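Local coordinates for ferritin like protein (Caulobacter vibrioides, PDB 3HL1) that is of unknown function but belongs to the ferritin-like family and, as in its relatives, probably binds metal within a bundle of helices, at residues E22-P27 / Y103-G108; S62-A67 / L196-I201; S98-Y103 / R236-R241. All coordinates share one frame; numbering follows the deposited sequence. Where two conformers were deposited one is given.

Interaction 1: E22-P27 / Y103-G108; sequences ELWTIP and YSAELG
The long helix 8-35, one of the helices of this ferritin-like fold, meets the loop between helix 42-67 and helix 112-121 where Trp-24 reaches Ala-105. The indole turns its benzo edge to the loop: CZ2 of Trp-24 lies 3.8 Å from CB of Ala-105, and the methyl sits close to the ring plane, not over a face. Trp-24 carries CG anti to its main-chain nitrogen (chi1 -176°), which swings the long flat ring out from the helix until its far rim spans a backbone separation of 9.7 Å between the CA atoms of Trp-24 and Ala-105. The small, apolar methyl of Ala-105 suits the flat C-H rim. The rings of Tyr-28 and Tyr-79 also meet the indole, at about 20° and 35° to its plane, while NE1 donates a hydrogen bond to the carbonyl of Glu-78, which satisfies the one polar atom of this buried ring and helps set its rotation.

About one helical turn after Trp-24, the carbonyl oxygen of Pro-27 is approached by CD2 of Leu-107 at 4.1 Å, a loose van der Waals contact. Pro-27 has no N-H to give to the preceding turn, and the helix is kinked there. The loop holds its own shape through an ST turn, in which Ser-104 OG accepts from the backbone N of Glu-106 at 3.0 Å. Tyr-28 OH is also hydrogen-bonded to the carbonyl of Ser-104. The contact thus lays a long interhelical loop against a core helix of the ferritin-like helical bundle.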
ATOM      1  N   GLU A  22      -3.065   1.234   0.901  1.00 31.37           N
ATOM      2  CA  GLU A  22      -1.704   1.330   0.299  1.00 32.89           C
ATOM      3  C   GLU A  22      -0.642   1.198   1.400  1.00 34.67           C
ATOM      4  O   GLU A  22       0.351   0.502   1.260  1.00 33.08           O
ATOM      5  CB  GLU A  22      -1.483   2.659  -0.492  1.00 34.38           C
ATOM      6  CG  GLU A  22      -2.452   2.848  -1.667  1.00 35.97           C
ATOM      7  CD  GLU A  22      -2.230   1.920  -2.879  1.00 34.02           C
ATOM      8  OE1 GLU A  22      -1.113   1.391  -3.019  1.00 42.56           O
ATOM      9  OE2 GLU A  22      -3.174   1.825  -3.722  1.00 36.29           O
ATOM     10  N   LEU A  23      -0.845   1.909   2.496  1.00 32.63           N
ATOM     11  CA  LEU A  23       0.097   1.865   3.620  1.00 32.13           C
ATOM     12  C   LEU A  23       0.206   0.444   4.203  1.00 32.26           C
ATOM     13  O   LEU A  23       1.317  -0.044   4.535  1.00 33.25           O
ATOM     14  CB  LEU A  23      -0.366   2.824   4.731  1.00 31.45           C
ATOM     15  CG  LEU A  23       0.633   2.906   5.920  1.00 41.95           C
ATOM     16  CD1 LEU A  23       2.018   3.338   5.436  1.00 33.24           C
ATOM     17  CD2 LEU A  23       0.181   3.818   7.027  1.00 37.48           C
ATOM     18  N   TRP A  24      -0.946  -0.211   4.385  1.00 33.52           N
ATOM     19  CA  TRP A  24      -0.961  -1.583   4.882  1.00 31.71           C
ATOM     20  C   TRP A  24      -0.023  -2.515   4.093  1.00 30.77           C
ATOM     21  O   TRP A  24       0.647  -3.329   4.688  1.00 30.08           O
ATOM     22  CB  TRP A  24      -2.384  -2.129   4.941  1.00 36.71           C
ATOM     23  CG  TRP A  24      -2.517  -3.461   5.517  1.00 31.74           C
ATOM     24  CD1 TRP A  24      -2.900  -3.764   6.779  1.00 32.06           C
ATOM     25  CD2 TRP A  24      -2.394  -4.695   4.831  1.00 30.67           C
ATOM     26  NE1 TRP A  24      -2.910  -5.103   6.962  1.00 32.86           N
ATOM     27  CE2 TRP A  24      -2.634  -5.713   5.776  1.00 33.55           C
ATOM     28  CE3 TRP A  24      -2.045  -5.053   3.514  1.00 33.26           C
ATOM     29  CZ2 TRP A  24      -2.564  -7.060   5.456  1.00 34.26           C
ATOM     30  CZ3 TRP A  24      -1.981  -6.408   3.194  1.00 35.75           C
ATOM     31  CH2 TRP A  24      -2.229  -7.389   4.157  1.00 35.38           C
ATOM     32  N   THR A  25       0.071  -2.369   2.777  1.00 30.56           N
ATOM     33  CA  THR A  25       0.913  -3.205   1.965  1.00 28.72           C
ATOM     34  C   THR A  25       2.391  -2.950   2.192  1.00 27.80           C
ATOM     35  O   THR A  25       3.180  -3.822   1.940  1.00 32.06           O
ATOM     36  CB  THR A  25       0.664  -3.053   0.454  1.00 28.51           C
ATOM     37  OG1 THR A  25       1.141  -1.768   0.055  1.00 31.87           O
ATOM     38  CG2 THR A  25      -0.829  -3.229   0.070  1.00 27.36           C
ATOM     39  N   ILE A  26       2.785  -1.751   2.637  1.00 28.27           N
ATOM     40  CA  ILE A  26       4.191  -1.393   2.701  1.00 28.52           C
ATOM     41  C   ILE A  26       4.966  -2.221   3.749  1.00 28.64           C
ATOM     42  O   ILE A  26       5.954  -2.883   3.388  1.00 28.88           O
ATOM     43  CB  ILE A  26       4.376   0.163   2.819  1.00 27.63           C
ATOM     44  CG1 ILE A  26       3.879   0.787   1.485  1.00 31.54           C
ATOM     45  CG2 ILE A  26       5.837   0.523   3.128  1.00 28.55           C
ATOM     46  CD1 ILE A  26       3.646   2.249   1.496  1.00 26.31           C
ATOM     47  N   PRO A  27       4.552  -2.180   5.050  1.00 30.82           N
ATOM     48  CA  PRO A  27       5.194  -3.099   5.989  1.00 28.83           C
ATOM     49  C   PRO A  27       5.078  -4.574   5.635  1.00 28.60           C
ATOM     50  O   PRO A  27       6.027  -5.316   5.875  1.00 30.24           O
ATOM     51  CB  PRO A  27       4.549  -2.752   7.349  1.00 28.88           C
ATOM     52  CG  PRO A  27       4.073  -1.353   7.193  1.00 29.92           C
ATOM     53  CD  PRO A  27       3.586  -1.306   5.754  1.00 25.12           C
ATOM     54  N   TYR A 103      -2.974 -18.382   2.903  1.00 29.82           N
ATOM     55  CA  TYR A 103      -2.711 -16.937   2.901  1.00 32.40           C
ATOM     56  C   TYR A 103      -2.962 -16.347   4.316  1.00 35.11           C
ATOM     57  O   TYR A 103      -3.598 -17.004   5.147  1.00 33.85           O
ATOM     58  CB  TYR A 103      -3.575 -16.303   1.823  1.00 33.35           C
ATOM     59  CG  TYR A 103      -4.990 -15.933   2.249  1.00 35.16           C
ATOM     60  CD1 TYR A 103      -6.043 -16.849   2.257  1.00 38.84           C
ATOM     61  CD2 TYR A 103      -5.258 -14.635   2.606  1.00 41.97           C
ATOM     62  CE1 TYR A 103      -7.329 -16.450   2.653  1.00 43.37           C
ATOM     63  CE2 TYR A 103      -6.489 -14.246   3.000  1.00 49.59           C
ATOM     64  CZ  TYR A 103      -7.523 -15.127   3.016  1.00 44.44           C
ATOM     65  OH  TYR A 103      -8.728 -14.580   3.400  1.00 54.04           O
ATOM     66  N   SER A 104      -2.414 -15.158   4.612  1.00 34.71           N
ATOM     67  CA  SER A 104      -2.526 -14.587   5.952  1.00 32.90           C
ATOM     68  C   SER A 104      -2.221 -13.124   5.948  1.00 33.01           C
ATOM     69  O   SER A 104      -1.309 -12.708   5.216  1.00 34.31           O
ATOM     70  CB  SER A 104      -1.540 -15.336   6.873  1.00 32.83           C
ATOM     71  OG  SER A 104      -1.562 -14.806   8.174  1.00 32.84           O
ATOM     72  N   ALA A 105      -2.925 -12.336   6.791  1.00 30.93           N
ATOM     73  CA  ALA A 105      -2.594 -10.944   6.982  1.00 32.86           C
ATOM     74  C   ALA A 105      -1.446 -10.777   7.990  1.00 32.58           C
ATOM     75  O   ALA A 105      -0.963  -9.672   8.198  1.00 32.54           O
ATOM     76  CB  ALA A 105      -3.817 -10.124   7.419  1.00 32.75           C
ATOM     77  N   GLU A 106      -0.987 -11.871   8.594  1.00 29.41           N
ATOM     78  CA  GLU A 106       0.123 -11.817   9.515  1.00 27.40           C
ATOM     79  C   GLU A 106       1.396 -11.687   8.769  1.00 29.19           C
ATOM     80  O   GLU A 106       1.575 -12.273   7.704  1.00 26.40           O
ATOM     81  CB  GLU A 106       0.189 -13.055  10.391  1.00 32.15           C
ATOM     82  CG  GLU A 106      -1.042 -13.254  11.240  1.00 30.16           C
ATOM     83  CD  GLU A 106      -0.885 -14.513  12.105  1.00 44.06           C
ATOM     84  OE1 GLU A 106       0.237 -14.932  12.418  1.00 52.27           O
ATOM     85  OE2 GLU A 106      -1.896 -15.084  12.468  1.00 47.09           O
ATOM     86  N   LEU A 107       2.310 -10.931   9.354  1.00 28.69           N
ATOM     87  CA  LEU A 107       3.602 -10.687   8.749  1.00 29.24           C
ATOM     88  C   LEU A 107       4.483 -11.953   8.781  1.00 30.56           C
ATOM     89  O   LEU A 107       4.387 -12.711   9.725  1.00 30.06           O
ATOM     90  CB  LEU A 107       4.275  -9.562   9.533  1.00 34.54           C
ATOM     91  CG  LEU A 107       3.564  -8.218   9.494  1.00 29.51           C
ATOM     92  CD1 LEU A 107       4.325  -7.198  10.386  1.00 29.10           C
ATOM     93  CD2 LEU A 107       3.429  -7.645   8.096  1.00 24.26           C
ATOM     94  N   GLY A 108       5.342 -12.144   7.760  1.00 29.38           N
ATOM     95  CA  GLY A 108       6.219 -13.288   7.672  1.00 30.27           C
ATOM     96  C   GLY A 108       7.228 -13.136   6.545  1.00 29.25           C
ATOM     97  O   GLY A 108       7.308 -12.058   5.925  1.00 27.49           O
TER

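Interaction 2: S62-A67 / L196-I201; sequences SNIANA and LTLVDI
Ile-64 and Leu-198 bury the most surface here, and each CB points at the opposite helix. The two side chains lie alongside one another, pointing opposite ways, with CD1 of Ile-64 resting 4.0 Å from CB of Leu-198 and CG1 of Ile-64 lying 4.1 Å from CD1 of Leu-198. In Ile-64 the longer branch, CG1, stands anti to the carbonyl carbon (chi1 -64°) and chi2 is extended, which carries CD1 across the gap between the helices. There it also meets Val-199, whose CG2 lies 3.6 Å from it; these two side chains are set roughly perpendicular.

Segments 62-67 and 196-201, on helices 42-67 and 188-207 of the ferritin-like fold, run nearly antiparallel (157°), their local axes 10.1 Å apart at closest approach. Branched aliphatic side chains suit this spacing because they can meet between the two backbones. Phe-15 of helix 8-35 and Met-155 of helix 144-157 also touch Ile-64, so side chains from three other helices surround it.

Asn-63 adds a smaller contact, its CB lying 4.3 Å from CD1 of Leu-198. Its ND2 is hydrogen-bonded to the carbonyls of Leu-182 and Met-169, which supplies this buried amide with partners outside the two helices. On the same helix, Asn-66 ND2 donates to Ser-62 O at 3.0 Å from above the carbonyl plane and is also hydrogen-bonded to Phe-284 O, while the backbone N of Asn-66 reaches Ser-62 O from the opposite face.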
ATOM      1  N   SER A  62      -2.543  10.933  -1.437  1.00 28.09           N
ATOM      2  CA  SER A  62      -2.504  12.169  -0.658  1.00 30.67           C
ATOM      3  C   SER A  62      -2.719  13.401  -1.568  1.00 27.38           C
ATOM      4  O   SER A  62      -3.441  14.343  -1.238  1.00 26.53           O
ATOM      5  CB  SER A  62      -1.162  12.318   0.077  1.00 29.46           C
ATOM      6  OG  SER A  62      -1.147  13.538   0.827  1.00 31.01           O
ATOM      7  N   ASN A  63      -2.059  13.409  -2.712  1.00 28.13           N
ATOM      8  CA  ASN A  63      -2.180  14.518  -3.663  1.00 28.79           C
ATOM      9  C   ASN A  63      -3.591  14.670  -4.216  1.00 27.95           C
ATOM     10  O   ASN A  63      -4.123  15.782  -4.257  1.00 28.76           O
ATOM     11  CB  ASN A  63      -1.155  14.373  -4.845  1.00 25.09           C
ATOM     12  CG  ASN A  63       0.251  14.684  -4.423  1.00 28.46           C
ATOM     13  OD1 ASN A  63       0.492  15.206  -3.312  1.00 35.59           O
ATOM     14  ND2 ASN A  63       1.236  14.393  -5.340  1.00 28.05           N
ATOM     15  N   ILE A  64      -4.224  13.566  -4.550  1.00 26.59           N
ATOM     16  CA  ILE A  64      -5.605  13.603  -5.026  1.00 28.46           C
ATOM     17  C   ILE A  64      -6.528  14.099  -3.895  1.00 27.54           C
ATOM     18  O   ILE A  64      -7.357  14.970  -4.089  1.00 25.74           O
ATOM     19  CB  ILE A  64      -6.094  12.200  -5.493  1.00 28.27           C
ATOM     20  CG1 ILE A  64      -5.281  11.701  -6.706  1.00 31.93           C
ATOM     21  CG2 ILE A  64      -7.620  12.255  -5.856  1.00 30.11           C
ATOM     22  CD1 ILE A  64      -5.508  10.228  -6.989  1.00 29.84           C
ATOM     23  N   ALA A  65      -6.417  13.484  -2.721  1.00 28.82           N
ATOM     24  CA  ALA A  65      -7.258  13.838  -1.572  1.00 25.01           C
ATOM     25  C   ALA A  65      -7.077  15.319  -1.252  1.00 25.87           C
ATOM     26  O   ALA A  65      -8.051  16.030  -1.000  1.00 26.35           O
ATOM     27  CB  ALA A  65      -6.916  12.960  -0.349  1.00 24.97           C
ATOM     28  N   ASN A  66      -5.834  15.771  -1.181  1.00 27.01           N
ATOM     29  CA  ASN A  66      -5.569  17.162  -0.873  1.00 28.16           C
ATOM     30  C   ASN A  66      -6.154  18.152  -1.885  1.00 27.52           C
ATOM     31  O   ASN A  66      -6.628  19.250  -1.495  1.00 31.47           O
ATOM     32  CB  ASN A  66      -4.073  17.454  -0.619  1.00 26.46           C
ATOM     33  CG  ASN A  66      -3.685  17.217   0.796  1.00 32.79           C
ATOM     34  OD1 ASN A  66      -4.169  17.895   1.718  1.00 26.27           O
ATOM     35  ND2 ASN A  66      -2.861  16.202   1.012  1.00 24.41           N
ATOM     36  N   ALA A  67      -6.108  17.804  -3.155  1.00 27.05           N
ATOM     37  CA  ALA A  67      -6.742  18.614  -4.197  1.00 28.30           C
ATOM     38  C   ALA A  67      -8.249  18.792  -3.933  1.00 26.61           C
ATOM     39  O   ALA A  67      -8.785  19.870  -4.218  1.00 25.24           O
ATOM     40  CB  ALA A  67      -6.559  18.006  -5.551  1.00 27.57           C
ATOM     41  N   LEU A 196      -7.401  12.082 -12.215  1.00 33.42           N
ATOM     42  CA  LEU A 196      -7.723  10.813 -12.882  1.00 35.59           C
ATOM     43  C   LEU A 196      -6.472  10.143 -13.435  1.00 35.23           C
ATOM     44  O   LEU A 196      -6.334   8.925 -13.403  1.00 34.14           O
ATOM     45  CB  LEU A 196      -8.714  11.008 -14.042  1.00 38.39           C
ATOM     46  CG  LEU A 196     -10.215  11.069 -13.764  1.00 46.84           C
ATOM     47  CD1 LEU A 196     -10.963  11.166 -15.129  1.00 41.62           C
ATOM     48  CD2 LEU A 196     -10.724   9.886 -12.928  1.00 37.64           C
ATOM     49  N   THR A 197      -5.556  10.944 -13.953  1.00 34.87           N
ATOM     50  CA  THR A 197      -4.313  10.393 -14.453  1.00 35.33           C
ATOM     51  C   THR A 197      -3.561   9.735 -13.320  1.00 33.16           C
ATOM     52  O   THR A 197      -3.036   8.653 -13.482  1.00 32.17           O
ATOM     53  CB  THR A 197      -3.492  11.506 -15.108  1.00 37.42           C
ATOM     54  OG1 THR A 197      -4.279  12.079 -16.168  1.00 36.14           O
ATOM     55  CG2 THR A 197      -2.134  11.000 -15.605  1.00 29.54           C
ATOM     56  N   LEU A 198      -3.500  10.405 -12.167  1.00 33.27           N
ATOM     57  CA  LEU A 198      -2.829   9.831 -10.988  1.00 32.08           C
ATOM     58  C   LEU A 198      -3.476   8.519 -10.572  1.00 30.83           C
ATOM     59  O   LEU A 198      -2.753   7.559 -10.254  1.00 28.82           O
ATOM     60  CB  LEU A 198      -2.755  10.818  -9.827  1.00 32.60           C
ATOM     61  CG  LEU A 198      -2.146  12.197 -10.069  1.00 34.12           C
ATOM     62  CD1 LEU A 198      -1.991  12.922  -8.754  1.00 31.21           C
ATOM     63  CD2 LEU A 198      -0.896  12.094 -10.825  1.00 34.68           C
ATOM     64  N   VAL A 199      -4.817   8.434 -10.592  1.00 29.10           N
ATOM     65  CA  VAL A 199      -5.479   7.138 -10.316  1.00 30.95           C
ATOM     66  C   VAL A 199      -5.052   6.052 -11.313  1.00 32.40           C
ATOM     67  O   VAL A 199      -4.786   4.909 -10.920  1.00 31.18           O
ATOM     68  CB  VAL A 199      -7.007   7.241 -10.270  1.00 33.45           C
ATOM     69  CG1 VAL A 199      -7.661   5.840 -10.100  1.00 27.78           C
ATOM     70  CG2 VAL A 199      -7.438   8.163  -9.138  1.00 32.45           C
ATOM     71  N   ASP A 200      -4.973   6.413 -12.594  1.00 33.45           N
ATOM     72  CA  ASP A 200      -4.560   5.475 -13.667  1.00 36.30           C
ATOM     73  C   ASP A 200      -3.162   4.927 -13.483  1.00 34.60           C
ATOM     74  O   ASP A 200      -2.967   3.754 -13.621  1.00 33.46           O
ATOM     75  CB  ASP A 200      -4.694   6.108 -15.065  1.00 34.75           C
ATOM     76  CG  ASP A 200      -6.137   6.112 -15.552  1.00 40.47           C
ATOM     77  OD1 ASP A 200      -6.974   5.344 -15.001  1.00 38.99           O
ATOM     78  OD2 ASP A 200      -6.448   6.888 -16.470  1.00 46.41           O
ATOM     79  N   ILE A 201      -2.217   5.780 -13.097  1.00 32.65           N
ATOM     80  CA  ILE A 201      -0.888   5.334 -12.734  1.00 33.54           C
ATOM     81  C   ILE A 201      -0.904   4.332 -11.592  1.00 34.08           C
ATOM     82  O   ILE A 201      -0.176   3.373 -11.653  1.00 36.19           O
ATOM     83  CB  ILE A 201       0.022   6.522 -12.311  1.00 33.86           C
ATOM     84  CG1 ILE A 201       0.317   7.445 -13.498  1.00 38.18           C
ATOM     85  CG2 ILE A 201       1.348   5.984 -11.704  1.00 34.63           C
ATOM     86  CD1 ILE A 201       0.739   8.839 -13.100  1.00 39.91           C
TER

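Interaction 3: S98-Y103 / R236-R241; sequences SIFTPY and RFDFIR
Phe-100 sets the edge of its ring against the face of the Arg-241 guanidinium, with CE1 of Phe-100 3.4 Å from NE of Arg-241 and 3.7 Å from its CZ. The two planes stand 89° apart, so the C-H edge of the ring points at the face of the guanidinium; the charge does not lie over the ring's pi face. One face of the ring is instead met by CG2 of Ile-99, which sits over its centre. Farther back along the arginine, the methylene CD lies 3.7 Å from CD1 of Phe-100 and in the plane of its ring, so the aliphatic part of the chain shares the contact.

Arg-241 reaches this position from helix 233-242 because its side chain runs out extended through chi1 and chi2 and then bends at chi3 (63°). The bend brings its guanidinium back toward Asp-238, three residues earlier. NE and NH2 grip the single oxygen OD1 of Asp-238 side-on, the NH2 bond being a salt bridge of 2.7 Å. OD1 is only 3° out of the guanidinium plane in both bonds, which fixes the rotation of the group and presents its face to Phe-100. The same OD1 lies 4.1 Å from CE1 of Phe-100, at the ring's edge.

Arginine suits this place because it combines a long aliphatic stem with a planar head. The contact between loop and helix is packing of a C-H edge on the arginine, whose charge is probably offset in part by Asp-238, a carboxylate it shares with Arg-242.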
ATOM      1  N   SER A  98      -9.544 -19.360  -2.883  1.00 32.75           N
ATOM      2  CA  SER A  98      -9.573 -20.780  -3.259  0.50 32.78           C
ATOM      3  C   SER A  98      -8.374 -21.149  -4.112  1.00 34.56           C
ATOM      4  O   SER A  98      -8.046 -22.313  -4.238  1.00 37.50           O
ATOM      5  CB  SER A  98     -10.853 -21.135  -4.027  0.50 32.55           C
ATOM      6  OG  SER A  98     -11.012 -20.317  -5.182  0.50 28.18           O
ATOM      7  N   ILE A  99      -7.737 -20.151  -4.732  1.00 35.64           N
ATOM      8  CA  ILE A  99      -6.563 -20.366  -5.575  1.00 38.19           C
ATOM      9  C   ILE A  99      -5.266 -20.093  -4.801  1.00 34.93           C
ATOM     10  O   ILE A  99      -4.357 -20.888  -4.805  1.00 33.54           O
ATOM     11  CB  ILE A  99      -6.618 -19.445  -6.804  1.00 39.55           C
ATOM     12  CG1 ILE A  99      -7.877 -19.761  -7.650  1.00 46.51           C
ATOM     13  CG2 ILE A  99      -5.337 -19.589  -7.631  1.00 42.77           C
ATOM     14  CD1 ILE A  99      -8.387 -18.577  -8.502  1.00 44.01           C
ATOM     15  N   PHE A 100      -5.211 -18.931  -4.155  1.00 33.80           N
ATOM     16  CA  PHE A 100      -4.042 -18.461  -3.443  1.00 32.36           C
ATOM     17  C   PHE A 100      -4.178 -18.820  -1.998  1.00 30.75           C
ATOM     18  O   PHE A 100      -4.456 -17.988  -1.157  1.00 29.27           O
ATOM     19  CB  PHE A 100      -3.907 -16.945  -3.661  1.00 32.28           C
ATOM     20  CG  PHE A 100      -3.805 -16.566  -5.097  1.00 28.93           C
ATOM     21  CD1 PHE A 100      -2.671 -16.914  -5.840  1.00 39.05           C
ATOM     22  CD2 PHE A 100      -4.836 -15.877  -5.727  1.00 36.61           C
ATOM     23  CE1 PHE A 100      -2.557 -16.563  -7.192  1.00 41.97           C
ATOM     24  CE2 PHE A 100      -4.737 -15.524  -7.086  1.00 42.10           C
ATOM     25  CZ  PHE A 100      -3.592 -15.876  -7.822  1.00 39.57           C
ATOM     26  N   THR A 101      -4.014 -20.107  -1.709  1.00 29.01           N
ATOM     27  CA  THR A 101      -4.134 -20.606  -0.350  1.00 30.56           C
ATOM     28  C   THR A 101      -2.973 -21.577  -0.080  1.00 31.34           C
ATOM     29  O   THR A 101      -2.565 -22.336  -0.978  1.00 30.85           O
ATOM     30  CB  THR A 101      -5.490 -21.295  -0.136  1.00 36.24           C
ATOM     31  OG1 THR A 101      -5.481 -21.979   1.100  1.00 35.99           O
ATOM     32  CG2 THR A 101      -5.750 -22.314  -1.183  1.00 25.82           C
ATOM     33  N   PRO A 102      -2.385 -21.528   1.125  1.00 29.12           N
ATOM     34  CA  PRO A 102      -2.713 -20.716   2.265  1.00 31.73           C
ATOM     35  C   PRO A 102      -2.363 -19.221   2.084  1.00 29.46           C
ATOM     36  O   PRO A 102      -1.546 -18.890   1.229  1.00 28.42           O
ATOM     37  CB  PRO A 102      -1.857 -21.331   3.370  1.00 29.01           C
ATOM     38  CG  PRO A 102      -0.646 -21.806   2.650  1.00 29.55           C
ATOM     39  CD  PRO A 102      -1.186 -22.366   1.379  1.00 33.51           C
ATOM     40  N   TYR A 103      -2.974 -18.382   2.903  1.00 29.82           N
ATOM     41  CA  TYR A 103      -2.711 -16.937   2.901  1.00 32.40           C
ATOM     42  C   TYR A 103      -2.962 -16.347   4.316  1.00 35.11           C
ATOM     43  O   TYR A 103      -3.598 -17.004   5.147  1.00 33.85           O
ATOM     44  CB  TYR A 103      -3.575 -16.303   1.823  1.00 33.35           C
ATOM     45  CG  TYR A 103      -4.990 -15.933   2.249  1.00 35.16           C
ATOM     46  CD1 TYR A 103      -6.043 -16.849   2.257  1.00 38.84           C
ATOM     47  CD2 TYR A 103      -5.258 -14.635   2.606  1.00 41.97           C
ATOM     48  CE1 TYR A 103      -7.329 -16.450   2.653  1.00 43.37           C
ATOM     49  CE2 TYR A 103      -6.489 -14.246   3.000  1.00 49.59           C
ATOM     50  CZ  TYR A 103      -7.523 -15.127   3.016  1.00 44.44           C
ATOM     51  OH  TYR A 103      -8.728 -14.580   3.400  1.00 54.04           O
ATOM     52  N   ARG A 236       4.138  -9.832 -11.397  1.00 40.50           N
ATOM     53  CA  ARG A 236       5.399 -10.018 -10.660  1.00 42.19           C
ATOM     54  C   ARG A 236       5.298 -11.082  -9.572  1.00 40.34           C
ATOM     55  O   ARG A 236       6.156 -11.957  -9.453  1.00 41.45           O
ATOM     56  CB  ARG A 236       5.779  -8.723  -9.913  1.00 45.36           C
ATOM     57  CG  ARG A 236       6.292  -7.578 -10.731  1.00 55.86           C
ATOM     58  CD  ARG A 236       6.497  -6.414  -9.758  1.00 64.77           C
ATOM     59  NE  ARG A 236       6.662  -5.144 -10.445  1.00 66.08           N
ATOM     60  CZ  ARG A 236       7.810  -4.497 -10.580  1.00 72.12           C
ATOM     61  NH1 ARG A 236       8.939  -4.969 -10.059  1.00 74.79           N
ATOM     62  NH2 ARG A 236       7.819  -3.349 -11.242  1.00 79.30           N
ATOM     63  N   PHE A 237       4.258 -10.953  -8.741  1.00 37.67           N
ATOM     64  CA  PHE A 237       4.054 -11.812  -7.580  1.00 37.44           C
ATOM     65  C   PHE A 237       3.607 -13.205  -7.976  1.00 36.45           C
ATOM     66  O   PHE A 237       4.032 -14.161  -7.368  1.00 36.06           O
ATOM     67  CB  PHE A 237       3.081 -11.178  -6.554  1.00 34.85           C
ATOM     68  CG  PHE A 237       3.542  -9.800  -6.016  1.00 37.40           C
ATOM     69  CD1 PHE A 237       4.891  -9.436  -6.004  1.00 38.27           C
ATOM     70  CD2 PHE A 237       2.602  -8.877  -5.507  1.00 34.56           C
ATOM     71  CE1 PHE A 237       5.291  -8.188  -5.516  1.00 41.40           C
ATOM     72  CE2 PHE A 237       2.998  -7.642  -5.041  1.00 37.31           C
ATOM     73  CZ  PHE A 237       4.335  -7.292  -5.028  1.00 36.20           C
ATOM     74  N   ASP A 238       2.777 -13.310  -9.010  1.00 37.15           N
ATOM     75  CA  ASP A 238       2.398 -14.617  -9.550  1.00 39.14           C
ATOM     76  C   ASP A 238       3.634 -15.331 -10.120  1.00 37.16           C
ATOM     77  O   ASP A 238       3.785 -16.531  -9.993  1.00 37.29           O
ATOM     78  CB  ASP A 238       1.297 -14.440 -10.584  1.00 41.66           C
ATOM     79  CG  ASP A 238       0.695 -15.765 -11.037  1.00 50.31           C
ATOM     80  OD1 ASP A 238       0.280 -16.578 -10.176  1.00 44.45           O
ATOM     81  OD2 ASP A 238       0.659 -15.974 -12.264  1.00 58.09           O
ATOM     82  N   PHE A 239       4.541 -14.572 -10.719  1.00 36.84           N
ATOM     83  CA  PHE A 239       5.811 -15.113 -11.185  1.00 39.36           C
ATOM     84  C   PHE A 239       6.596 -15.757 -10.047  1.00 38.88           C
ATOM     85  O   PHE A 239       7.048 -16.894 -10.157  1.00 37.60           O
ATOM     86  CB  PHE A 239       6.634 -14.015 -11.845  1.00 39.09           C
ATOM     87  CG  PHE A 239       8.006 -14.455 -12.255  1.00 40.95           C
ATOM     88  CD1 PHE A 239       8.213 -15.067 -13.503  1.00 49.77           C
ATOM     89  CD2 PHE A 239       9.095 -14.235 -11.425  1.00 47.11           C
ATOM     90  CE1 PHE A 239       9.501 -15.482 -13.905  1.00 48.42           C
ATOM     91  CE2 PHE A 239      10.379 -14.649 -11.812  1.00 49.70           C
ATOM     92  CZ  PHE A 239      10.576 -15.264 -13.069  1.00 43.92           C
ATOM     93  N   ILE A 240       6.720 -15.036  -8.934  1.00 37.97           N
ATOM     94  CA  ILE A 240       7.450 -15.534  -7.778  1.00 38.32           C
ATOM     95  C   ILE A 240       6.753 -16.770  -7.245  1.00 39.06           C
ATOM     96  O   ILE A 240       7.412 -17.756  -6.922  1.00 40.10           O
ATOM     97  CB  ILE A 240       7.593 -14.459  -6.651  1.00 35.30           C
ATOM     98  CG1 ILE A 240       8.477 -13.296  -7.126  1.00 36.88           C
ATOM     99  CG2 ILE A 240       8.168 -15.069  -5.378  1.00 38.24           C
ATOM    100  CD1 ILE A 240       8.358 -12.010  -6.279  1.00 34.95           C
ATOM    101  N   ARG A 241       5.422 -16.721  -7.172  1.00 38.41           N
ATOM    102  CA  ARG A 241       4.632 -17.848  -6.651  1.00 38.49           C
ATOM    103  C   ARG A 241       4.916 -19.153  -7.399  1.00 41.53           C
ATOM    104  O   ARG A 241       4.907 -20.231  -6.795  1.00 40.78           O
ATOM    105  CB  ARG A 241       3.136 -17.542  -6.725  1.00 34.48           C
ATOM    106  CG  ARG A 241       2.232 -18.535  -6.001  1.00 35.92           C
ATOM    107  CD  ARG A 241       0.772 -18.109  -6.212  1.00 39.58           C
ATOM    108  NE  ARG A 241       0.387 -18.159  -7.639  1.00 51.44           N
ATOM    109  CZ  ARG A 241      -0.215 -19.193  -8.260  1.00 52.12           C
ATOM    110  NH1 ARG A 241      -0.554 -20.302  -7.600  1.00 42.95           N
ATOM    111  NH2 ARG A 241      -0.511 -19.122  -9.560  1.00 50.06           N
TER

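How the interactions relate
From the N terminus, helix 8-35 supplies the first half of interaction 1, helix 42-67 the first half of interaction 2, and the following loop opens interaction 3 at 98-103 and closes interaction 1 at 103-108. Interaction 2 closes its loop at 196-201 and interaction 3 at 236-241. Their segments alternate, so every pair of closures crosses and none nests. Interactions 1 and 3 share Tyr-103, and their centres are about 14 Å apart, so one continuous loop is joined to helix 8-35 and to helix 233-242. Interaction 2 joins helices 42-67 and 188-207; its centre is about 29 Å from that of interaction 3, across the chain's centre.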